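Local coordinates for protein myosin IE heavy chain (Dictyostelium discoideum, PDB 1LKX) that binds actin and hydrolyses ATP in an actin-activated way, as a single-headed myosin motor that may move membranes relative to actin, at residues L459-F473 against Y514-T526. Residues are numbered along the deposited sequence; the frame is centred on the assembly and turned at random.
Sequences LDEACLIAKSTDQTF and YDVRGFLDKNKDT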
ATOM      1  N   LEU A 459     -12.246   5.629  20.130  1.00 59.45           N
ATOM      2  CA  LEU A 459     -12.510   6.785  19.283  1.00 61.57           C
ATOM      3  C   LEU A 459     -13.861   6.624  18.599  1.00 62.90           C
ATOM      4  O   LEU A 459     -14.571   7.595  18.359  1.00 63.04           O
ATOM      5  CB  LEU A 459     -11.387   6.936  18.241  1.00 61.29           C
ATOM      6  CG  LEU A 459     -11.273   8.148  17.296  1.00 60.17           C
ATOM      7  CD1 LEU A 459     -11.848   7.779  15.965  1.00 59.46           C
ATOM      8  CD2 LEU A 459     -11.947   9.381  17.880  1.00 59.38           C
ATOM      9  N   ASP A 460     -14.210   5.384  18.291  1.00 64.99           N
ATOM     10  CA  ASP A 460     -15.481   5.085  17.645  1.00 67.50           C
ATOM     11  C   ASP A 460     -16.628   5.392  18.603  1.00 68.56           C
ATOM     12  O   ASP A 460     -17.480   6.245  18.339  1.00 68.56           O
ATOM     13  CB  ASP A 460     -15.518   3.605  17.266  1.00 69.45           C
ATOM     14  CG  ASP A 460     -15.451   3.378  15.773  1.00 72.27           C
ATOM     15  OD1 ASP A 460     -14.735   4.134  15.075  1.00 74.20           O
ATOM     16  OD2 ASP A 460     -16.108   2.426  15.298  1.00 73.66           O
ATOM     17  N   GLU A 461     -16.628   4.679  19.722  1.00 69.99           N
ATOM     18  CA  GLU A 461     -17.638   4.823  20.755  1.00 71.09           C
ATOM     19  C   GLU A 461     -17.727   6.253  21.275  1.00 70.68           C
ATOM     20  O   GLU A 461     -18.792   6.698  21.700  1.00 71.06           O
ATOM     21  CB  GLU A 461     -17.331   3.843  21.889  1.00 73.65           C
ATOM     22  CG  GLU A 461     -18.174   4.016  23.136  1.00 78.09           C
ATOM     23  CD  GLU A 461     -17.601   5.061  24.075  1.00 80.00           C
ATOM     24  OE1 GLU A 461     -16.470   4.848  24.570  1.00 80.12           O
ATOM     25  OE2 GLU A 461     -18.277   6.090  24.312  1.00 81.65           O
ATOM     26  N   ALA A 462     -16.612   6.971  21.239  1.00 69.91           N
ATOM     27  CA  ALA A 462     -16.592   8.356  21.689  1.00 69.53           C
ATOM     28  C   ALA A 462     -17.339   9.243  20.693  1.00 69.42           C
ATOM     29  O   ALA A 462     -17.772  10.342  21.034  1.00 69.00           O
ATOM     30  CB  ALA A 462     -15.156   8.835  21.837  1.00 69.59           C
ATOM     31  N   CYS A 463     -17.485   8.763  19.461  1.00 69.55           N
ATOM     32  CA  CYS A 463     -18.184   9.515  18.427  1.00 69.74           C
ATOM     33  C   CYS A 463     -19.678   9.525  18.680  1.00 69.83           C
ATOM     34  O   CYS A 463     -20.381  10.466  18.315  1.00 69.61           O
ATOM     35  CB  CYS A 463     -17.923   8.909  17.051  1.00 70.13           C
ATOM     36  SG  CYS A 463     -16.343   9.355  16.314  1.00 70.73           S
ATOM     37  N   LEU A 464     -20.156   8.460  19.304  1.00 70.04           N
ATOM     38  CA  LEU A 464     -21.567   8.323  19.608  1.00 70.40           C
ATOM     39  C   LEU A 464     -22.058   9.387  20.584  1.00 70.98           C
ATOM     40  O   LEU A 464     -23.171   9.885  20.454  1.00 72.08           O
ATOM     41  CB  LEU A 464     -21.831   6.931  20.176  1.00 70.54           C
ATOM     42  CG  LEU A 464     -21.395   5.772  19.277  1.00 70.02           C
ATOM     43  CD1 LEU A 464     -21.697   4.445  19.958  1.00 69.88           C
ATOM     44  CD2 LEU A 464     -22.114   5.871  17.947  1.00 69.48           C
ATOM     45  N   ILE A 465     -21.230   9.729  21.565  1.00 71.16           N
ATOM     46  CA  ILE A 465     -21.587  10.736  22.560  1.00 71.04           C
ATOM     47  C   ILE A 465     -21.505  12.128  21.941  1.00 71.53           C
ATOM     48  O   ILE A 465     -20.426  12.702  21.822  1.00 71.78           O
ATOM     49  CB  ILE A 465     -20.636  10.662  23.742  1.00 71.01           C
ATOM     50  CG1 ILE A 465     -20.610   9.226  24.276  1.00 70.85           C
ATOM     51  CG2 ILE A 465     -21.048  11.675  24.795  1.00 70.97           C
ATOM     52  CD1 ILE A 465     -19.453   8.928  25.217  1.00 71.15           C
ATOM     53  N   ALA A 466     -22.657  12.667  21.561  1.00 72.25           N
ATOM     54  CA  ALA A 466     -22.737  13.975  20.914  1.00 72.73           C
ATOM     55  C   ALA A 466     -22.138  15.124  21.704  1.00 72.87           C
ATOM     56  O   ALA A 466     -22.046  16.242  21.201  1.00 72.32           O
ATOM     57  CB  ALA A 466     -24.192  14.291  20.565  1.00 73.08           C
ATOM     58  N   LYS A 467     -21.726  14.861  22.936  1.00 73.97           N
ATOM     59  CA  LYS A 467     -21.144  15.918  23.753  1.00 74.79           C
ATOM     60  C   LYS A 467     -19.622  15.947  23.726  1.00 74.51           C
ATOM     61  O   LYS A 467     -19.024  17.022  23.737  1.00 74.89           O
ATOM     62  CB  LYS A 467     -21.635  15.801  25.196  1.00 75.39           C
ATOM     63  CG  LYS A 467     -23.149  15.874  25.326  1.00 78.20           C
ATOM     64  CD  LYS A 467     -23.769  16.958  24.421  1.00 79.96           C
ATOM     65  CE  LYS A 467     -23.144  18.335  24.638  1.00 80.77           C
ATOM     66  NZ  LYS A 467     -23.290  18.805  26.044  1.00 81.84           N
ATOM     67  N   SER A 468     -19.005  14.766  23.676  1.00 73.43           N
ATOM     68  CA  SER A 468     -17.548  14.637  23.662  1.00 71.86           C
ATOM     69  C   SER A 468     -16.849  15.413  22.542  1.00 70.90           C
ATOM     70  O   SER A 468     -17.447  15.707  21.503  1.00 69.77           O
ATOM     71  CB  SER A 468     -17.156  13.159  23.580  1.00 71.38           C
ATOM     72  OG  SER A 468     -17.704  12.558  22.422  1.00 70.55           O
ATOM     73  N   THR A 469     -15.576  15.738  22.781  1.00 69.78           N
ATOM     74  CA  THR A 469     -14.741  16.475  21.830  1.00 67.66           C
ATOM     75  C   THR A 469     -13.380  15.801  21.716  1.00 66.42           C
ATOM     76  O   THR A 469     -13.033  14.946  22.530  1.00 66.31           O
ATOM     77  CB  THR A 469     -14.504  17.935  22.283  1.00 67.48           C
ATOM     78  OG1 THR A 469     -13.806  17.947  23.539  1.00 66.79           O
ATOM     79  CG2 THR A 469     -15.821  18.662  22.428  1.00 66.54           C
ATOM     80  N   ASP A 470     -12.612  16.189  20.703  1.00 64.71           N
ATOM     81  CA  ASP A 470     -11.281  15.629  20.501  1.00 63.06           C
ATOM     82  C   ASP A 470     -10.561  15.478  21.834  1.00 61.46           C
ATOM     83  O   ASP A 470      -9.981  14.435  22.122  1.00 59.94           O
ATOM     84  CB  ASP A 470     -10.465  16.546  19.594  1.00 63.78           C
ATOM     85  CG  ASP A 470     -10.976  16.565  18.169  1.00 65.49           C
ATOM     86  OD1 ASP A 470     -10.691  17.546  17.452  1.00 66.10           O
ATOM     87  OD2 ASP A 470     -11.654  15.599  17.755  1.00 66.45           O
ATOM     88  N   GLN A 471     -10.623  16.532  22.643  1.00 60.44           N
ATOM     89  CA  GLN A 471      -9.977  16.558  23.946  1.00 59.99           C
ATOM     90  C   GLN A 471     -10.476  15.493  24.918  1.00 59.16           C
ATOM     91  O   GLN A 471      -9.670  14.791  25.532  1.00 59.68           O
ATOM     92  CB  GLN A 471     -10.142  17.934  24.581  1.00 61.03           C
ATOM     93  CG  GLN A 471      -9.233  18.171  25.772  1.00 62.96           C
ATOM     94  CD  GLN A 471      -7.762  17.978  25.429  1.00 65.26           C
ATOM     95  OE1 GLN A 471      -7.278  18.462  24.396  1.00 66.01           O
ATOM     96  NE2 GLN A 471      -7.039  17.278  26.300  1.00 65.77           N
ATOM     97  N   THR A 472     -11.793  15.373  25.066  1.00 57.87           N
ATOM     98  CA  THR A 472     -12.369  14.382  25.983  1.00 56.63           C
ATOM     99  C   THR A 472     -11.970  12.981  25.555  1.00 56.29           C
ATOM    100  O   THR A 472     -11.874  12.078  26.386  1.00 56.97           O
ATOM    101  CB  THR A 472     -13.932  14.458  26.047  1.00 55.79           C
ATOM    102  OG1 THR A 472     -14.509  13.823  24.895  1.00 53.89           O
ATOM    103  CG2 THR A 472     -14.393  15.909  26.093  1.00 55.39           C
ATOM    104  N   PHE A 473     -11.747  12.807  24.253  1.00 55.33           N
ATOM    105  CA  PHE A 473     -11.338  11.520  23.700  1.00 54.44           C
ATOM    106  C   PHE A 473      -9.905  11.221  24.116  1.00 54.36           C
ATOM    107  O   PHE A 473      -9.582  10.099  24.492  1.00 54.05           O
ATOM    108  CB  PHE A 473     -11.424  11.543  22.170  1.00 54.36           C
ATOM    109  CG  PHE A 473     -10.637  10.444  21.498  1.00 52.78           C
ATOM    110  CD1 PHE A 473     -10.911   9.109  21.764  1.00 51.52           C
ATOM    111  CD2 PHE A 473      -9.615  10.749  20.605  1.00 52.10           C
ATOM    112  CE1 PHE A 473     -10.179   8.095  21.152  1.00 50.23           C
ATOM    113  CE2 PHE A 473      -8.880   9.740  19.989  1.00 50.97           C
ATOM    114  CZ  PHE A 473      -9.164   8.412  20.266  1.00 49.64           C
ATOM    115  N   TYR A 514       0.750  11.478  17.489  1.00 44.14           N
ATOM    116  CA  TYR A 514      -0.478  11.852  16.806  1.00 44.12           C
ATOM    117  C   TYR A 514      -1.189  13.007  17.490  1.00 44.96           C
ATOM    118  O   TYR A 514      -1.263  13.066  18.718  1.00 44.17           O
ATOM    119  CB  TYR A 514      -1.404  10.649  16.739  1.00 43.16           C
ATOM    120  CG  TYR A 514      -0.821   9.489  15.984  1.00 42.41           C
ATOM    121  CD1 TYR A 514      -0.840   9.453  14.593  1.00 43.01           C
ATOM    122  CD2 TYR A 514      -0.237   8.427  16.659  1.00 43.57           C
ATOM    123  CE1 TYR A 514      -0.289   8.380  13.889  1.00 43.34           C
ATOM    124  CE2 TYR A 514       0.322   7.342  15.966  1.00 44.16           C
ATOM    125  CZ  TYR A 514       0.294   7.323  14.584  1.00 43.71           C
ATOM    126  OH  TYR A 514       0.848   6.244  13.921  1.00 41.91           O
ATOM    127  N   ASP A 515      -1.702  13.931  16.684  1.00 45.95           N
ATOM    128  CA  ASP A 515      -2.421  15.080  17.204  1.00 47.87           C
ATOM    129  C   ASP A 515      -3.909  14.762  17.095  1.00 48.13           C
ATOM    130  O   ASP A 515      -4.432  14.608  16.002  1.00 48.15           O
ATOM    131  CB  ASP A 515      -2.063  16.324  16.394  1.00 49.32           C
ATOM    132  CG  ASP A 515      -2.765  17.568  16.894  1.00 51.81           C
ATOM    133  OD1 ASP A 515      -2.523  18.648  16.312  1.00 53.09           O
ATOM    134  OD2 ASP A 515      -3.556  17.471  17.859  1.00 52.43           O
ATOM    135  N   VAL A 516      -4.574  14.652  18.241  1.00 49.37           N
ATOM    136  CA  VAL A 516      -5.996  14.327  18.317  1.00 50.18           C
ATOM    137  C   VAL A 516      -6.927  15.299  17.585  1.00 51.34           C
ATOM    138  O   VAL A 516      -8.071  14.968  17.306  1.00 50.87           O
ATOM    139  CB  VAL A 516      -6.444  14.234  19.793  1.00 49.27           C
ATOM    140  CG1 VAL A 516      -7.908  13.915  19.878  1.00 51.26           C
ATOM    141  CG2 VAL A 516      -5.671  13.169  20.497  1.00 50.52           C
ATOM    142  N   ARG A 517      -6.436  16.492  17.268  1.00 53.11           N
ATOM    143  CA  ARG A 517      -7.235  17.507  16.586  1.00 54.07           C
ATOM    144  C   ARG A 517      -7.925  17.016  15.312  1.00 53.41           C
ATOM    145  O   ARG A 517      -7.276  16.626  14.345  1.00 53.12           O
ATOM    146  CB  ARG A 517      -6.350  18.707  16.244  1.00 58.07           C
ATOM    147  CG  ARG A 517      -7.105  19.998  15.929  1.00 62.80           C
ATOM    148  CD  ARG A 517      -6.167  21.134  15.488  1.00 66.64           C
ATOM    149  NE  ARG A 517      -4.814  21.052  16.057  1.00 70.14           N
ATOM    150  CZ  ARG A 517      -4.525  20.969  17.356  1.00 72.20           C
ATOM    151  NH1 ARG A 517      -5.492  20.950  18.273  1.00 72.73           N
ATOM    152  NH2 ARG A 517      -3.253  20.905  17.741  1.00 73.41           N
ATOM    153  N   GLY A 518      -9.251  17.047  15.320  1.00 53.33           N
ATOM    154  CA  GLY A 518     -10.015  16.631  14.159  1.00 52.56           C
ATOM    155  C   GLY A 518     -10.291  15.148  14.043  1.00 52.38           C
ATOM    156  O   GLY A 518     -10.943  14.711  13.103  1.00 52.21           O
ATOM    157  N   PHE A 519      -9.802  14.366  14.996  1.00 52.95           N
ATOM    158  CA  PHE A 519     -10.005  12.919  14.982  1.00 52.76           C
ATOM    159  C   PHE A 519     -11.467  12.474  14.963  1.00 52.06           C
ATOM    160  O   PHE A 519     -11.796  11.471  14.339  1.00 51.40           O
ATOM    161  CB  PHE A 519      -9.311  12.273  16.186  1.00 53.54           C
ATOM    162  CG  PHE A 519      -7.974  11.670  15.870  1.00 53.34           C
ATOM    163  CD1 PHE A 519      -6.996  12.414  15.225  1.00 53.42           C
ATOM    164  CD2 PHE A 519      -7.689  10.359  16.229  1.00 52.75           C
ATOM    165  CE1 PHE A 519      -5.749  11.860  14.940  1.00 53.38           C
ATOM    166  CE2 PHE A 519      -6.450   9.800  15.949  1.00 52.31           C
ATOM    167  CZ  PHE A 519      -5.478  10.552  15.302  1.00 52.44           C
ATOM    168  N   LEU A 520     -12.345  13.205  15.640  1.00 52.07           N
ATOM    169  CA  LEU A 520     -13.741  12.805  15.666  1.00 52.79           C
ATOM    170  C   LEU A 520     -14.438  12.967  14.335  1.00 53.74           C
ATOM    171  O   LEU A 520     -14.981  12.008  13.801  1.00 53.41           O
ATOM    172  CB  LEU A 520     -14.506  13.568  16.745  1.00 51.58           C
ATOM    173  CG  LEU A 520     -14.239  13.027  18.146  1.00 51.86           C
ATOM    174  CD1 LEU A 520     -14.994  13.858  19.154  1.00 52.39           C
ATOM    175  CD2 LEU A 520     -14.662  11.569  18.230  1.00 51.24           C
ATOM    176  N   ASP A 521     -14.421  14.176  13.790  1.00 55.05           N
ATOM    177  CA  ASP A 521     -15.092  14.401  12.526  1.00 56.48           C
ATOM    178  C   ASP A 521     -14.424  13.639  11.395  1.00 55.69           C
ATOM    179  O   ASP A 521     -15.039  13.424  10.356  1.00 56.52           O
ATOM    180  CB  ASP A 521     -15.144  15.890  12.195  1.00 60.33           C
ATOM    181  CG  ASP A 521     -13.802  16.437  11.787  1.00 64.16           C
ATOM    182  OD1 ASP A 521     -12.887  16.442  12.638  1.00 66.85           O
ATOM    183  OD2 ASP A 521     -13.660  16.857  10.614  1.00 65.92           O
ATOM    184  N   LYS A 522     -13.174  13.233  11.589  1.00 54.09           N
ATOM    185  CA  LYS A 522     -12.467  12.464  10.567  1.00 53.71           C
ATOM    186  C   LYS A 522     -12.980  11.021  10.584  1.00 53.94           C
ATOM    187  O   LYS A 522     -13.130  10.379   9.544  1.00 52.77           O
ATOM    188  CB  LYS A 522     -10.964  12.463  10.839  1.00 53.60           C
ATOM    189  CG  LYS A 522     -10.239  13.733  10.467  1.00 53.11           C
ATOM    190  CD  LYS A 522      -9.544  13.600   9.123  1.00 52.05           C
ATOM    191  CE  LYS A 522      -8.601  14.779   8.877  1.00 52.14           C
ATOM    192  NZ  LYS A 522      -7.537  14.907   9.926  1.00 52.30           N
ATOM    193  N   ASN A 523     -13.241  10.518  11.784  1.00 54.66           N
ATOM    194  CA  ASN A 523     -13.730   9.159  11.965  1.00 55.07           C
ATOM    195  C   ASN A 523     -15.217   9.120  11.657  1.00 56.12           C
ATOM    196  O   ASN A 523     -15.722   8.143  11.110  1.00 55.01           O
ATOM    197  CB  ASN A 523     -13.468   8.719  13.404  1.00 54.83           C
ATOM    198  CG  ASN A 523     -13.849   7.277  13.663  1.00 53.92           C
ATOM    199  OD1 ASN A 523     -13.523   6.383  12.880  1.00 52.57           O
ATOM    200  ND2 ASN A 523     -14.528   7.040  14.784  1.00 53.31           N
ATOM    201  N   LYS A 524     -15.919  10.191  12.019  1.00 58.52           N
ATOM    202  CA  LYS A 524     -17.353  10.270  11.762  1.00 60.19           C
ATOM    203  C   LYS A 524     -17.542  10.151  10.263  1.00 60.94           C
ATOM    204  O   LYS A 524     -18.356   9.359   9.791  1.00 60.79           O
ATOM    205  CB  LYS A 524     -17.937  11.595  12.290  1.00 59.92           C
ATOM    206  CG  LYS A 524     -18.153  11.601  13.800  1.00 60.08           C
ATOM    207  CD  LYS A 524     -18.692  12.920  14.317  1.00 60.99           C
ATOM    208  CE  LYS A 524     -18.828  12.881  15.848  1.00 62.14           C
ATOM    209  NZ  LYS A 524     -19.196  14.196  16.467  1.00 62.18           N
ATOM    210  N   ASP A 525     -16.767  10.932   9.520  1.00 62.30           N
ATOM    211  CA  ASP A 525     -16.822  10.908   8.067  1.00 64.59           C
ATOM    212  C   ASP A 525     -18.242  11.125   7.541  1.00 65.25           C
ATOM    213  O   ASP A 525     -18.777  10.296   6.798  1.00 64.46           O
ATOM    214  CB  ASP A 525     -16.290   9.569   7.559  1.00 66.17           C
ATOM    215  CG  ASP A 525     -16.018   9.578   6.068  1.00 68.59           C
ATOM    216  OD1 ASP A 525     -15.864   8.481   5.488  1.00 68.63           O
ATOM    217  OD2 ASP A 525     -15.951  10.685   5.477  1.00 70.50           O
ATOM    218  N   THR A 526     -18.844  12.248   7.915  1.00 66.38           N
ATOM    219  CA  THR A 526     -20.202  12.543   7.484  1.00 67.34           C
ATOM    220  C   THR A 526     -20.354  13.700   6.494  1.00 67.83           C
ATOM    221  O   THR A 526     -19.615  14.690   6.517  1.00 67.59           O
ATOM    222  CB  THR A 526     -21.114  12.777   8.711  1.00 67.26           C
ATOM    223  OG1 THR A 526     -21.597  11.512   9.179  1.00 66.90           O
ATOM    224  CG2 THR A 526     -22.295  13.681   8.360  1.00 68.56           C
TER
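D470, the first residue of helix 470-480, lays its carboxylate on the start of helix 519-524 and takes a backbone N-H with each oxygen. OD1 receives G518 N at 2.6 Å from above the carboxylate plane, while OD2 receives L520 N at 3.3 Å nearly along its C-O axis. With CG anti to the carbonyl carbon (chi1 -69°), the group reaches the N-cap residue G518 and the first turn, whose N-H groups would suit a negative charge. Were an alanine here, the amides of G518 and L520 would probably lose these acceptors and a gap would be likely beside L520 CB. The tight part is L520, a knob set among L459, A462, C463 and D470, with F473 and F519 behind: its CD2 branch meets C463 SG at 3.4 Å and L459 CD2, and its CD1 branch lies against the backbone of S468 and T469. L459 CD2 sits over the centre of the F473 ring, 3.6 Å above its plane, and V516 CG1 touches that ring at its edge. F519 CD2 reaches F473 CE2. At the far end, N523 has CG anti to the backbone N (chi1 -176°), which carries its amide across to helix 459-464, where ND2 donates to D460 OD1 at 2.9 Å and to C463 SG at 3.3 Å. T561 holds the other oxygen of D460, and G563 N donates to N523 OD1. The solvent side is looser: the extended K524 chain passes C463, with CE 3.8 Å from C463 O, and the exposed residues I465-K467 stand off from helix 519-524. Segment 459-464 crosses helix 519-524 almost perpendicularly (-92°), a helix-on-helix junction with a neighbouring helix's carboxylate at the N-terminal N-H groups, in the myosin motor domain away from its nucleotide site.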